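Local structure of hypothetical protein (Pseudomonas aeruginosa, 2IGS) at residues F[21-26]-F[77-82]; F[15-20]-F[31-36]; F[40-45]-F[100-105]. The protein is of unknown function but is a mostly helical protein of a family grouped in the lysozyme clan, consistent with a distant relation to lysozyme-like folds. All coordinates share one frame; numbering follows the deposited sequence.

Interaction 1 (F[21-26]-F[77-82]); sequences KGFARQ and VTIGFR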
ATOM      1  N   LYS F  21      -8.084 -27.529  45.491  1.00 21.66           N
ATOM      2  CA  LYS F  21      -9.104 -26.955  46.374  1.00 22.26           C
ATOM      3  C   LYS F  21      -8.937 -27.516  47.818  1.00 21.52           C
ATOM      4  O   LYS F  21      -9.048 -26.787  48.806  1.00 20.46           O
ATOM      5  CB  LYS F  21     -10.509 -27.209  45.798  1.00 21.92           C
ATOM      6  CG  LYS F  21     -11.594 -26.284  46.341  1.00 23.85           C
ATOM      7  CD  LYS F  21     -12.933 -26.416  45.585  1.00 24.36           C
ATOM      8  CE  LYS F  21     -14.074 -25.858  46.446  1.00 29.01           C
ATOM      9  NZ  LYS F  21     -15.316 -25.483  45.684  1.00 30.06           N
ATOM     10  N   GLY F  22      -8.603 -28.801  47.904  1.00 21.23           N
ATOM     11  CA  GLY F  22      -8.390 -29.490  49.166  1.00 21.51           C
ATOM     12  C   GLY F  22      -7.137 -29.075  49.914  1.00 21.33           C
ATOM     13  O   GLY F  22      -7.189 -28.898  51.138  1.00 21.29           O
ATOM     14  N   PHE F  23      -6.016 -28.937  49.195  1.00 21.09           N
ATOM     15  CA  PHE F  23      -4.784 -28.414  49.792  1.00 21.00           C
ATOM     16  C   PHE F  23      -5.008 -26.989  50.306  1.00 21.16           C
ATOM     17  O   PHE F  23      -4.602 -26.674  51.409  1.00 21.42           O
ATOM     18  CB  PHE F  23      -3.604 -28.435  48.814  1.00 21.11           C
ATOM     19  CG  PHE F  23      -3.126 -29.817  48.429  1.00 20.44           C
ATOM     20  CD1 PHE F  23      -3.109 -30.860  49.348  1.00 22.22           C
ATOM     21  CD2 PHE F  23      -2.635 -30.051  47.153  1.00 22.00           C
ATOM     22  CE1 PHE F  23      -2.640 -32.122  48.995  1.00 21.60           C
ATOM     23  CE2 PHE F  23      -2.152 -31.320  46.779  1.00 20.75           C
ATOM     24  CZ  PHE F  23      -2.158 -32.349  47.710  1.00 21.92           C
ATOM     25  N   ALA F  24      -5.668 -26.151  49.507  1.00 21.45           N
ATOM     26  CA  ALA F  24      -5.859 -24.733  49.814  1.00 21.98           C
ATOM     27  C   ALA F  24      -6.731 -24.521  51.041  1.00 22.32           C
ATOM     28  O   ALA F  24      -6.494 -23.604  51.829  1.00 22.10           O
ATOM     29  CB  ALA F  24      -6.453 -23.980  48.604  1.00 21.78           C
ATOM     30  N   ARG F  25      -7.743 -25.369  51.189  1.00 23.50           N
ATOM     31  CA  ARG F  25      -8.595 -25.338  52.368  1.00 24.35           C
ATOM     32  C   ARG F  25      -7.809 -25.745  53.629  1.00 24.57           C
ATOM     33  O   ARG F  25      -7.975 -25.129  54.680  1.00 24.43           O
ATOM     34  CB  ARG F  25      -9.856 -26.185  52.170  1.00 24.46           C
ATOM     35  CG  ARG F  25     -10.877 -25.976  53.280  1.00 25.05           C
ATOM     36  CD  ARG F  25     -12.149 -26.781  53.100  1.00 25.40           C
ATOM     37  NE  ARG F  25     -12.496 -27.414  54.370  1.00 28.96           N
ATOM     38  CZ  ARG F  25     -13.024 -26.785  55.419  1.00 29.80           C
ATOM     39  NH1 ARG F  25     -13.304 -25.487  55.363  1.00 31.14           N
ATOM     40  NH2 ARG F  25     -13.271 -27.458  56.529  1.00 29.46           N
ATOM     41  N   GLN F  26      -6.955 -26.766  53.508  1.00 25.05           N
ATOM     42  CA  GLN F  26      -5.969 -27.095  54.540  1.00 25.85           C
ATOM     43  C   GLN F  26      -5.139 -25.878  54.921  1.00 25.83           C
ATOM     44  O   GLN F  26      -4.858 -25.647  56.087  1.00 26.00           O
ATOM     45  CB  GLN F  26      -4.995 -28.165  54.054  1.00 25.98           C
ATOM     46  CG  GLN F  26      -5.511 -29.564  54.049  1.00 28.29           C
ATOM     47  CD  GLN F  26      -4.414 -30.572  54.348  1.00 31.48           C
ATOM     48  OE1 GLN F  26      -3.810 -30.550  55.434  1.00 32.94           O
ATOM     49  NE2 GLN F  26      -4.149 -31.462  53.396  1.00 31.91           N
ATOM     50  N   VAL F  77       0.485 -36.537  46.135  1.00 25.26           N
ATOM     51  CA  VAL F  77       0.803 -37.421  47.249  1.00 25.17           C
ATOM     52  C   VAL F  77       1.918 -36.833  48.132  1.00 25.53           C
ATOM     53  O   VAL F  77       1.795 -36.828  49.363  1.00 25.82           O
ATOM     54  CB  VAL F  77       1.150 -38.886  46.812  1.00 25.26           C
ATOM     55  CG1 VAL F  77       1.493 -39.750  48.042  1.00 24.33           C
ATOM     56  CG2 VAL F  77      -0.007 -39.529  46.040  1.00 24.56           C
ATOM     57  N   THR F  78       2.990 -36.331  47.533  1.00 25.77           N
ATOM     58  CA  THR F  78       4.104 -35.870  48.366  1.00 26.62           C
ATOM     59  C   THR F  78       3.761 -34.584  49.135  1.00 26.88           C
ATOM     60  O   THR F  78       4.193 -34.415  50.279  1.00 27.00           O
ATOM     61  CB  THR F  78       5.473 -35.808  47.630  1.00 26.25           C
ATOM     62  OG1 THR F  78       5.565 -34.617  46.854  1.00 27.90           O
ATOM     63  CG2 THR F  78       5.668 -37.017  46.741  1.00 26.61           C
ATOM     64  N   ILE F  79       2.969 -33.710  48.513  1.00 27.75           N
ATOM     65  CA  ILE F  79       2.410 -32.515  49.177  1.00 28.49           C
ATOM     66  C   ILE F  79       1.511 -32.864  50.376  1.00 28.96           C
ATOM     67  O   ILE F  79       1.590 -32.223  51.430  1.00 28.99           O
ATOM     68  CB  ILE F  79       1.649 -31.619  48.190  1.00 28.69           C
ATOM     69  CG1 ILE F  79       2.640 -30.864  47.298  1.00 29.38           C
ATOM     70  CG2 ILE F  79       0.751 -30.621  48.932  1.00 29.23           C
ATOM     71  CD1 ILE F  79       2.008 -30.319  46.060  1.00 32.41           C
ATOM     72  N   GLY F  80       0.674 -33.889  50.222  1.00 29.44           N
ATOM     73  CA  GLY F  80      -0.085 -34.421  51.343  1.00 29.71           C
ATOM     74  C   GLY F  80       0.821 -34.718  52.531  1.00 30.54           C
ATOM     75  O   GLY F  80       0.499 -34.355  53.676  1.00 30.36           O
ATOM     76  N   PHE F  81       1.962 -35.364  52.259  1.00 30.89           N
ATOM     77  CA  PHE F  81       2.932 -35.698  53.306  1.00 30.93           C
ATOM     78  C   PHE F  81       3.626 -34.467  53.894  1.00 30.78           C
ATOM     79  O   PHE F  81       3.828 -34.391  55.105  1.00 30.80           O
ATOM     80  CB  PHE F  81       3.978 -36.712  52.804  1.00 31.60           C
ATOM     81  CG  PHE F  81       3.485 -38.138  52.778  1.00 33.00           C
ATOM     82  CD1 PHE F  81       3.590 -38.947  53.906  1.00 34.88           C
ATOM     83  CD2 PHE F  81       2.918 -38.674  51.633  1.00 34.65           C
ATOM     84  CE1 PHE F  81       3.132 -40.264  53.886  1.00 35.41           C
ATOM     85  CE2 PHE F  81       2.453 -39.996  51.611  1.00 35.22           C
ATOM     86  CZ  PHE F  81       2.561 -40.785  52.734  1.00 33.86           C
ATOM     87  N   ARG F  82       3.987 -33.508  53.046  1.00 30.69           N
ATOM     88  CA  ARG F  82       4.736 -32.328  53.494  1.00 30.73           C
ATOM     89  C   ARG F  82       3.853 -31.279  54.202  1.00 30.62           C
ATOM     90  O   ARG F  82       4.364 -30.405  54.904  1.00 30.39           O
ATOM     91  CB  ARG F  82       5.530 -31.702  52.334  1.00 30.71           C
ATOM     92  CG  ARG F  82       6.647 -32.595  51.767  1.00 31.41           C
ATOM     93  CD  ARG F  82       7.755 -31.775  51.077  1.00 30.88           C
ATOM     94  NE  ARG F  82       7.208 -30.967  50.009  1.00 32.00           N
ATOM     95  CZ  ARG F  82       7.223 -29.634  49.922  1.00 30.89           C
ATOM     96  NH1 ARG F  82       7.816 -28.874  50.827  1.00 28.12           N
ATOM     97  NH2 ARG F  82       6.644 -29.066  48.873  1.00 29.57           N
TER
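F23 and I79 meet face-on where helix 12-27 packs against helix 63-82. The CG2 methyl of I79 stands 3.5 Å from the centroid of the F23 ring and only 9° off the ring normal, so it sits above the middle of the face in a nearly ideal CH-pi contact. All six ring carbons are then at similar range, and the nearest is CZ of F23, 3.6 Å from I79 CG2. The two side chains cross at about a right angle. I79 owes the contact to its branch point: CG1 lies beside the backbone N (chi1 -74°), and this turns CG2, anti to that N, onto the ring. F23 CG likewise lies beside its own backbone N, which carries the flat ring out across the gap between the helices.

G80 takes part through its backbone. Its N is 4.0 Å from F23 CE1, approaching the ring obliquely. Here the CA atoms of F23 and G80 are 7.8 Å apart, a close approach to which G80, having no side chain, presents only main chain.

Further out, both F23 and I79 rest on I95 of helix 87-113, and the ring of Y20 meets that of F23 edge-to-face. Salt bridges from R82 to E86 and E94, and a hydrogen bond from K87 NZ to Q26 O, tie the same region together, close to the disulfide C27-C91. Across the two segments themselves the adhesion is dispersion and CH-pi attraction alone, which depends on close fit and needs no polar partner in this buried place.

Interaction 2 (F[15-20]-F[31-36]); sequences SLANIY and FVFPEA
A17 and E35 bring their CA atoms to 6.7 Å, and Y20 and F33 theirs to 8.8 Å, as the chain leaving helix 12-27 turns back along it before entering helix 35-48. This is a helix-loop-helix: P34 centres an inverse gamma turn and holds the N-cap position of the second helix. A proline suits this place, because its ring holds phi near the value such a turn needs (here -80°); the bond from E35 N to F33 O that closes the turn is weak.

F33 does most of the filling. With CG anti to the backbone N (chi1 -174°), its ring reaches from the loop to the backbone of the first helix. F33 CZ lies 3.5 Å from A17 O, an oblique approach to the ring. Equally oblique is Y20 C, 3.7 Å from F33 CE2. The small A17 lets the ring come this near, its CB being 4.5 Å from F33 CZ, while Y20 offers its CB and sends its ring away to meet W42 edge-to-face. L99 of helix 87-113 also touches F33, adding a further helix to the surroundings of the ring.

The outer margin is polar. E35 extends its chain until OE2 comes alongside OD1 of N18, the carboxylate and amide planes 58° apart. OE2 of E35 and OD1 of N18 are 3.7 Å apart; both are acceptors, and a water rather than a direct bond appears to reconcile them. Because E35 was modelled in two conformers, this link is doubtful. In the conformer described, the water lies 2.7 Å from E35 OE2 and 2.8 Å from N18 OD1, placed to donate to either, though other acceptors compete for its protons.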
ATOM      1  N   SER F  15     -10.154 -32.109  37.582  1.00 20.09           N
ATOM      2  CA  SER F  15      -9.556 -33.116  38.462  1.00 20.43           C
ATOM      3  C   SER F  15      -8.485 -32.537  39.365  1.00 20.55           C
ATOM      4  O   SER F  15      -8.575 -32.658  40.581  1.00 20.59           O
ATOM      5  CB  SER F  15      -8.966 -34.274  37.650  1.00 20.76           C
ATOM      6  OG  SER F  15      -9.975 -34.946  36.916  1.00 19.73           O
ATOM      7  N   LEU F  16      -7.475 -31.894  38.785  1.00 21.09           N
ATOM      8  CA  LEU F  16      -6.375 -31.368  39.607  1.00 21.06           C
ATOM      9  C   LEU F  16      -6.823 -30.196  40.477  1.00 20.93           C
ATOM     10  O   LEU F  16      -6.419 -30.095  41.640  1.00 21.20           O
ATOM     11  CB  LEU F  16      -5.171 -30.996  38.743  1.00 21.96           C
ATOM     12  CG  LEU F  16      -4.531 -32.135  37.937  1.00 22.43           C
ATOM     13  CD1 LEU F  16      -3.690 -31.612  36.787  1.00 19.56           C
ATOM     14  CD2 LEU F  16      -3.722 -33.053  38.839  1.00 23.35           C
ATOM     15  N   ALA F  17      -7.672 -29.327  39.922  1.00 20.53           N
ATOM     16  CA  ALA F  17      -8.340 -28.289  40.707  1.00 20.48           C
ATOM     17  C   ALA F  17      -8.998 -28.843  41.973  1.00 20.44           C
ATOM     18  O   ALA F  17      -8.917 -28.228  43.035  1.00 20.60           O
ATOM     19  CB  ALA F  17      -9.372 -27.563  39.866  1.00 20.25           C
ATOM     20  N   ASN F  18      -9.649 -29.998  41.851  1.00 20.45           N
ATOM     21  CA  ASN F  18     -10.360 -30.619  42.971  1.00 20.95           C
ATOM     22  C   ASN F  18      -9.434 -30.975  44.120  1.00 21.06           C
ATOM     23  O   ASN F  18      -9.768 -30.749  45.278  1.00 21.47           O
ATOM     24  CB  ASN F  18     -11.155 -31.846  42.504  1.00 20.78           C
ATOM     25  CG  ASN F  18     -12.493 -31.471  41.909  1.00 22.04           C
ATOM     26  OD1 ASN F  18     -12.852 -30.290  41.864  1.00 22.74           O
ATOM     27  ND2 ASN F  18     -13.251 -32.469  41.461  1.00 20.62           N
ATOM     28  N   ILE F  19      -8.285 -31.543  43.779  1.00 21.20           N
ATOM     29  CA  ILE F  19      -7.206 -31.832  44.731  1.00 21.41           C
ATOM     30  C   ILE F  19      -6.609 -30.555  45.337  1.00 22.01           C
ATOM     31  O   ILE F  19      -6.379 -30.486  46.547  1.00 22.31           O
ATOM     32  CB  ILE F  19      -6.079 -32.631  44.048  1.00 20.90           C
ATOM     33  CG1 ILE F  19      -6.579 -34.034  43.687  1.00 20.31           C
ATOM     34  CG2 ILE F  19      -4.865 -32.712  44.945  1.00 20.36           C
ATOM     35  CD1 ILE F  19      -5.670 -34.781  42.733  1.00 17.62           C
ATOM     36  N   TYR F  20      -6.358 -29.550  44.498  1.00 21.69           N
ATOM     37  CA  TYR F  20      -5.804 -28.300  44.975  1.00 21.69           C
ATOM     38  C   TYR F  20      -6.790 -27.446  45.804  1.00 22.31           C
ATOM     39  O   TYR F  20      -6.373 -26.744  46.747  1.00 22.32           O
ATOM     40  CB  TYR F  20      -5.163 -27.531  43.816  1.00 21.77           C
ATOM     41  CG  TYR F  20      -3.761 -28.047  43.509  1.00 20.39           C
ATOM     42  CD1 TYR F  20      -3.565 -29.218  42.762  1.00 18.42           C
ATOM     43  CD2 TYR F  20      -2.644 -27.386  44.003  1.00 19.14           C
ATOM     44  CE1 TYR F  20      -2.279 -29.707  42.512  1.00 20.90           C
ATOM     45  CE2 TYR F  20      -1.368 -27.852  43.752  1.00 22.03           C
ATOM     46  CZ  TYR F  20      -1.186 -29.015  43.017  1.00 22.04           C
ATOM     47  OH  TYR F  20       0.092 -29.444  42.768  1.00 21.87           O
ATOM     48  N   PHE F  31      -9.189 -18.547  52.306  1.00 23.38           N
ATOM     49  CA  PHE F  31      -8.608 -18.252  50.996  1.00 22.66           C
ATOM     50  C   PHE F  31      -9.662 -18.529  49.936  1.00 22.19           C
ATOM     51  O   PHE F  31     -10.236 -19.622  49.885  1.00 22.05           O
ATOM     52  CB  PHE F  31      -7.366 -19.131  50.768  1.00 22.71           C
ATOM     53  CG  PHE F  31      -6.777 -19.049  49.379  1.00 23.24           C
ATOM     54  CD1 PHE F  31      -5.835 -18.068  49.057  1.00 23.26           C
ATOM     55  CD2 PHE F  31      -7.132 -19.980  48.395  1.00 22.92           C
ATOM     56  CE1 PHE F  31      -5.262 -18.008  47.769  1.00 22.51           C
ATOM     57  CE2 PHE F  31      -6.574 -19.925  47.117  1.00 22.61           C
ATOM     58  CZ  PHE F  31      -5.633 -18.936  46.802  1.00 22.48           C
ATOM     59  N   VAL F  32      -9.924 -17.524  49.106  1.00 21.78           N
ATOM     60  CA  VAL F  32     -10.867 -17.648  47.999  1.00 21.49           C
ATOM     61  C   VAL F  32     -10.170 -18.376  46.838  1.00 21.43           C
ATOM     62  O   VAL F  32      -9.303 -17.805  46.154  1.00 21.70           O
ATOM     63  CB  VAL F  32     -11.416 -16.259  47.553  1.00 21.63           C
ATOM     64  CG1 VAL F  32     -12.547 -16.419  46.541  1.00 22.30           C
ATOM     65  CG2 VAL F  32     -11.894 -15.434  48.752  1.00 20.92           C
ATOM     66  N   PHE F  33     -10.530 -19.646  46.652  1.00 21.03           N
ATOM     67  CA  PHE F  33      -9.954 -20.511  45.618  1.00 20.48           C
ATOM     68  C   PHE F  33     -10.432 -20.081  44.217  1.00 20.50           C
ATOM     69  O   PHE F  33     -11.643 -20.070  43.951  1.00 19.66           O
ATOM     70  CB  PHE F  33     -10.326 -21.977  45.904  1.00 20.57           C
ATOM     71  CG  PHE F  33      -9.668 -22.964  44.982  1.00 20.85           C
ATOM     72  CD1 PHE F  33     -10.364 -23.509  43.906  1.00 21.74           C
ATOM     73  CD2 PHE F  33      -8.350 -23.346  45.176  1.00 21.51           C
ATOM     74  CE1 PHE F  33      -9.744 -24.422  43.032  1.00 21.47           C
ATOM     75  CE2 PHE F  33      -7.724 -24.245  44.300  1.00 20.28           C
ATOM     76  CZ  PHE F  33      -8.424 -24.781  43.232  1.00 20.54           C
ATOM     77  N   PRO F  34      -9.486 -19.724  43.314  1.00 20.07           N
ATOM     78  CA  PRO F  34      -9.899 -19.315  41.953  1.00 20.21           C
ATOM     79  C   PRO F  34     -10.211 -20.542  41.069  1.00 20.03           C
ATOM     80  O   PRO F  34      -9.386 -20.914  40.200  1.00 19.29           O
ATOM     81  CB  PRO F  34      -8.677 -18.535  41.429  1.00 20.50           C
ATOM     82  CG  PRO F  34      -7.491 -19.078  42.218  1.00 20.30           C
ATOM     83  CD  PRO F  34      -8.022 -19.681  43.502  1.00 19.95           C
ATOM     84  N   GLU F  35     -11.367 -21.173  41.282  0.70 19.69           N
ATOM     85  CA  GLU F  35     -11.644 -22.447  40.613  0.70 19.71           C
ATOM     86  C   GLU F  35     -11.775 -22.343  39.088  0.70 19.52           C
ATOM     87  O   GLU F  35     -11.262 -23.208  38.382  0.70 19.54           O
ATOM     88  CB  GLU F  35     -12.852 -23.181  41.211  0.70 19.83           C
ATOM     89  CG  GLU F  35     -12.970 -24.616  40.716  0.70 20.28           C
ATOM     90  CD  GLU F  35     -13.837 -25.502  41.581  0.70 22.23           C
ATOM     91  OE1 GLU F  35     -14.937 -25.069  41.963  0.70 22.85           O
ATOM     92  OE2 GLU F  35     -13.418 -26.652  41.867  0.70 24.28           O
ATOM     93  N   ALA F  36     -12.465 -21.314  38.593  1.00 19.19           N
ATOM     94  CA  ALA F  36     -12.658 -21.164  37.145  1.00 19.04           C
ATOM     95  C   ALA F  36     -11.349 -21.041  36.381  1.00 19.14           C
ATOM     96  O   ALA F  36     -11.144 -21.761  35.412  1.00 18.54           O
ATOM     97  CB  ALA F  36     -13.597 -19.984  36.819  1.00 19.06           C
TER
HETATM   98  O   HOH W   1     -13.318 -28.403  39.826  1.00 41.10           O

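Interaction 3 (F[40-45]-F[100-105]); sequences EAWDIP and TSMAQN
A buried Met-aromatic contact joins M102 of helix 87-113 to W42 of helix 35-48, near the centre of the molecule. M102 is selenomethionine, so selenium stands where a methionine has sulfur. The CE methyl lies over one face of the indole: it is 3.8 Å from the centroid of the five-membered ring, 27° off the normal, displaced toward the rim where CE2 of W42 is 3.5 Å from it. SE comes in more obliquely, 45° off the normal, with W42 NE1 at 3.4 Å.

The side chain of M102 crosses that of W42 at about a right angle. Its chain runs out toward the facing helix and then bends at SE (chi3 -34°), which brings the methyl against both the indole and A41. CB of A41 is 3.8 Å from M102 CE, and the small methyl of alanine suits the spot where the backbones of 40-45 and 100-105 come nearest, the CA atoms of A41 and M102 being 7.3 Å apart.

Neighbours fix the indole. Its NE1 proton is bonded to the carbonyl O of T204, with L16 and L98 also against the ring. T208 of helix 203-216 touches M102. Three residues on from W42, helix 35-48 is kinked at P45, whose N has no proton to bond to the turn before.

The flexible selenoether chain, polarisable like the thioether of methionine, gives dispersion and CH-pi attraction against a broad aromatic face without consuming a donor, so the indole N-H stays committed to its carbonyl partner while the face takes the methyl.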
ATOM      1  N   GLU F  40      -9.481 -23.909  33.865  1.00 19.52           N
ATOM      2  CA  GLU F  40      -9.183 -23.411  32.529  1.00 19.33           C
ATOM      3  C   GLU F  40      -7.688 -23.451  32.191  1.00 18.34           C
ATOM      4  O   GLU F  40      -7.310 -23.886  31.109  1.00 18.94           O
ATOM      5  CB  GLU F  40      -9.749 -21.994  32.312  1.00 19.13           C
ATOM      6  CG  GLU F  40      -9.582 -21.532  30.873  1.00 20.29           C
ATOM      7  CD  GLU F  40     -10.196 -20.181  30.572  1.00 20.20           C
ATOM      8  OE1 GLU F  40     -10.843 -19.604  31.461  1.00 20.82           O
ATOM      9  OE2 GLU F  40      -9.999 -19.683  29.441  1.00 19.77           O
ATOM     10  N   ALA F  41      -6.848 -22.994  33.111  1.00 17.77           N
ATOM     11  CA  ALA F  41      -5.380 -23.041  32.936  1.00 17.82           C
ATOM     12  C   ALA F  41      -4.872 -24.469  32.711  1.00 17.62           C
ATOM     13  O   ALA F  41      -4.088 -24.730  31.803  1.00 17.40           O
ATOM     14  CB  ALA F  41      -4.680 -22.412  34.154  1.00 17.00           C
ATOM     15  N   TRP F  42      -5.324 -25.404  33.542  1.00 17.94           N
ATOM     16  CA  TRP F  42      -4.787 -26.778  33.505  1.00 18.24           C
ATOM     17  C   TRP F  42      -5.455 -27.662  32.432  1.00 18.92           C
ATOM     18  O   TRP F  42      -4.982 -28.751  32.139  1.00 19.40           O
ATOM     19  CB  TRP F  42      -4.818 -27.399  34.912  1.00 17.42           C
ATOM     20  CG  TRP F  42      -3.739 -26.803  35.832  1.00 18.08           C
ATOM     21  CD1 TRP F  42      -2.578 -26.160  35.442  1.00 16.35           C
ATOM     22  CD2 TRP F  42      -3.696 -26.859  37.271  1.00 17.42           C
ATOM     23  NE1 TRP F  42      -1.829 -25.810  36.548  1.00 15.52           N
ATOM     24  CE2 TRP F  42      -2.497 -26.209  37.682  1.00 15.35           C
ATOM     25  CE3 TRP F  42      -4.568 -27.370  38.255  1.00 16.11           C
ATOM     26  CZ2 TRP F  42      -2.150 -26.055  39.034  1.00 15.21           C
ATOM     27  CZ3 TRP F  42      -4.214 -27.231  39.603  1.00 16.40           C
ATOM     28  CH2 TRP F  42      -3.002 -26.582  39.975  1.00 17.26           C
ATOM     29  N   ASP F  43      -6.547 -27.180  31.838  1.00 19.03           N
ATOM     30  CA  ASP F  43      -7.060 -27.752  30.582  1.00 19.61           C
ATOM     31  C   ASP F  43      -6.280 -27.332  29.323  1.00 18.86           C
ATOM     32  O   ASP F  43      -6.411 -27.970  28.272  1.00 18.90           O
ATOM     33  CB  ASP F  43      -8.560 -27.427  30.391  1.00 19.89           C
ATOM     34  CG  ASP F  43      -9.482 -28.309  31.252  1.00 21.69           C
ATOM     35  OD1 ASP F  43      -9.038 -29.346  31.807  1.00 21.98           O
ATOM     36  OD2 ASP F  43     -10.674 -27.956  31.375  1.00 24.75           O
ATOM     37  N   ILE F  44      -5.474 -26.274  29.427  1.00 18.59           N
ATOM     38  CA  ILE F  44      -4.775 -25.697  28.260  1.00 18.51           C
ATOM     39  C   ILE F  44      -4.057 -26.729  27.355  1.00 19.09           C
ATOM     40  O   ILE F  44      -4.375 -26.785  26.173  1.00 19.20           O
ATOM     41  CB  ILE F  44      -3.873 -24.450  28.611  1.00 18.41           C
ATOM     42  CG1 ILE F  44      -4.726 -23.230  29.016  1.00 17.56           C
ATOM     43  CG2 ILE F  44      -3.001 -24.057  27.431  1.00 18.44           C
ATOM     44  CD1 ILE F  44      -3.901 -22.020  29.437  1.00 17.20           C
ATOM     45  N   PRO F  45      -3.161 -27.595  27.916  1.00 19.39           N
ATOM     46  CA  PRO F  45      -2.480 -28.611  27.090  1.00 18.53           C
ATOM     47  C   PRO F  45      -3.416 -29.572  26.388  1.00 19.09           C
ATOM     48  O   PRO F  45      -3.109 -30.030  25.289  1.00 19.91           O
ATOM     49  CB  PRO F  45      -1.643 -29.380  28.101  1.00 18.45           C
ATOM     50  CG  PRO F  45      -1.371 -28.407  29.168  1.00 18.91           C
ATOM     51  CD  PRO F  45      -2.708 -27.691  29.319  1.00 19.12           C
ATOM     52  N   THR F 100      -2.922 -18.115  43.007  1.00 28.36           N
ATOM     53  CA  THR F 100      -3.094 -16.674  42.829  1.00 28.92           C
ATOM     54  C   THR F 100      -2.488 -16.204  41.509  1.00 29.19           C
ATOM     55  O   THR F 100      -3.152 -15.512  40.755  1.00 29.48           O
ATOM     56  CB  THR F 100      -2.484 -15.878  44.010  1.00 28.51           C
ATOM     57  OG1 THR F 100      -3.139 -16.241  45.235  1.00 29.40           O
ATOM     58  CG2 THR F 100      -2.667 -14.404  43.823  1.00 30.78           C
ATOM     59  N   SER F 101      -1.247 -16.606  41.230  1.00 29.58           N
ATOM     60  CA  SER F 101      -0.491 -16.072  40.101  1.00 30.29           C
ATOM     61  C   SER F 101      -1.070 -16.541  38.769  1.00 29.99           C
ATOM     62  O   SER F 101      -1.223 -15.739  37.845  1.00 30.55           O
ATOM     63  CB  SER F 101       1.015 -16.394  40.225  1.00 30.81           C
ATOM     64  OG  SER F 101       1.486 -17.323  39.246  1.00 33.43           O
HETATM   65  N   MSE F 102      -1.421 -17.826  38.678  1.00 29.15           N
HETATM   66  CA  MSE F 102      -2.108 -18.341  37.503  1.00 28.36           C
HETATM   67  C   MSE F 102      -3.413 -17.636  37.203  1.00 28.24           C
HETATM   68  O   MSE F 102      -3.720 -17.414  36.041  1.00 29.02           O
HETATM   69  CB  MSE F 102      -2.377 -19.828  37.621  1.00 28.51           C
HETATM   70  CG  MSE F 102      -1.189 -20.672  37.286  1.00 27.53           C
HETATM   71 SE   MSE F 102      -1.670 -22.428  36.666  0.65 28.90          SE
HETATM   72  CE  MSE F 102      -3.267 -22.769  37.712  1.00 26.11           C
ATOM     73  N   ALA F 103      -4.177 -17.288  38.239  1.00 27.21           N
ATOM     74  CA  ALA F 103      -5.471 -16.647  38.055  1.00 26.56           C
ATOM     75  C   ALA F 103      -5.273 -15.268  37.440  1.00 26.19           C
ATOM     76  O   ALA F 103      -5.918 -14.928  36.461  1.00 26.35           O
ATOM     77  CB  ALA F 103      -6.213 -16.546  39.389  1.00 25.96           C
ATOM     78  N   GLN F 104      -4.346 -14.499  38.016  1.00 26.22           N
ATOM     79  CA  GLN F 104      -4.012 -13.152  37.560  1.00 26.23           C
ATOM     80  C   GLN F 104      -3.415 -13.151  36.154  1.00 25.40           C
ATOM     81  O   GLN F 104      -3.797 -12.322  35.316  1.00 25.24           O
ATOM     82  CB  GLN F 104      -3.072 -12.455  38.562  1.00 26.41           C
ATOM     83  CG  GLN F 104      -3.748 -12.110  39.901  1.00 27.40           C
ATOM     84  CD  GLN F 104      -2.775 -11.721  41.020  1.00 28.24           C
ATOM     85  OE1 GLN F 104      -1.576 -12.029  40.968  1.00 32.22           O
ATOM     86  NE2 GLN F 104      -3.299 -11.051  42.052  1.00 28.15           N
ATOM     87  N   ASN F 105      -2.502 -14.083  35.888  1.00 24.38           N
ATOM     88  CA  ASN F 105      -1.862 -14.150  34.577  1.00 24.01           C
ATOM     89  C   ASN F 105      -2.837 -14.525  33.463  1.00 24.33           C
ATOM     90  O   ASN F 105      -2.869 -13.869  32.415  1.00 24.23           O
ATOM     91  CB  ASN F 105      -0.587 -15.003  34.604  1.00 23.34           C
ATOM     92  CG  ASN F 105       0.564 -14.296  35.361  1.00 23.72           C
ATOM     93  OD1 ASN F 105       0.710 -13.069  35.275  1.00 22.01           O
ATOM     94  ND2 ASN F 105       1.363 -15.063  36.117  1.00 19.72           N
TER

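Overall arrangement
Interactions 1 and 2 share helix 12-27 and touch directly, A24 CB meeting the F33 ring; interactions 2 and 3 share helix 35-48 and touch through L16 and Y20 against W42. Interactions 1 and 3, with centres about 19 Å apart, do not meet, so 15-20/31-36 lies between them as the link. Interaction 3 is the most central, and it and interaction 1 are buried and apolar, each laying a methyl over an aromatic face: from a branched chain in one, a flexible one in the other. Interaction 2, partly open to solvent, adds water and charge at its margin. Helix 87-113 touches interactions 1 and 2 from outside and supplies one side of interaction 3.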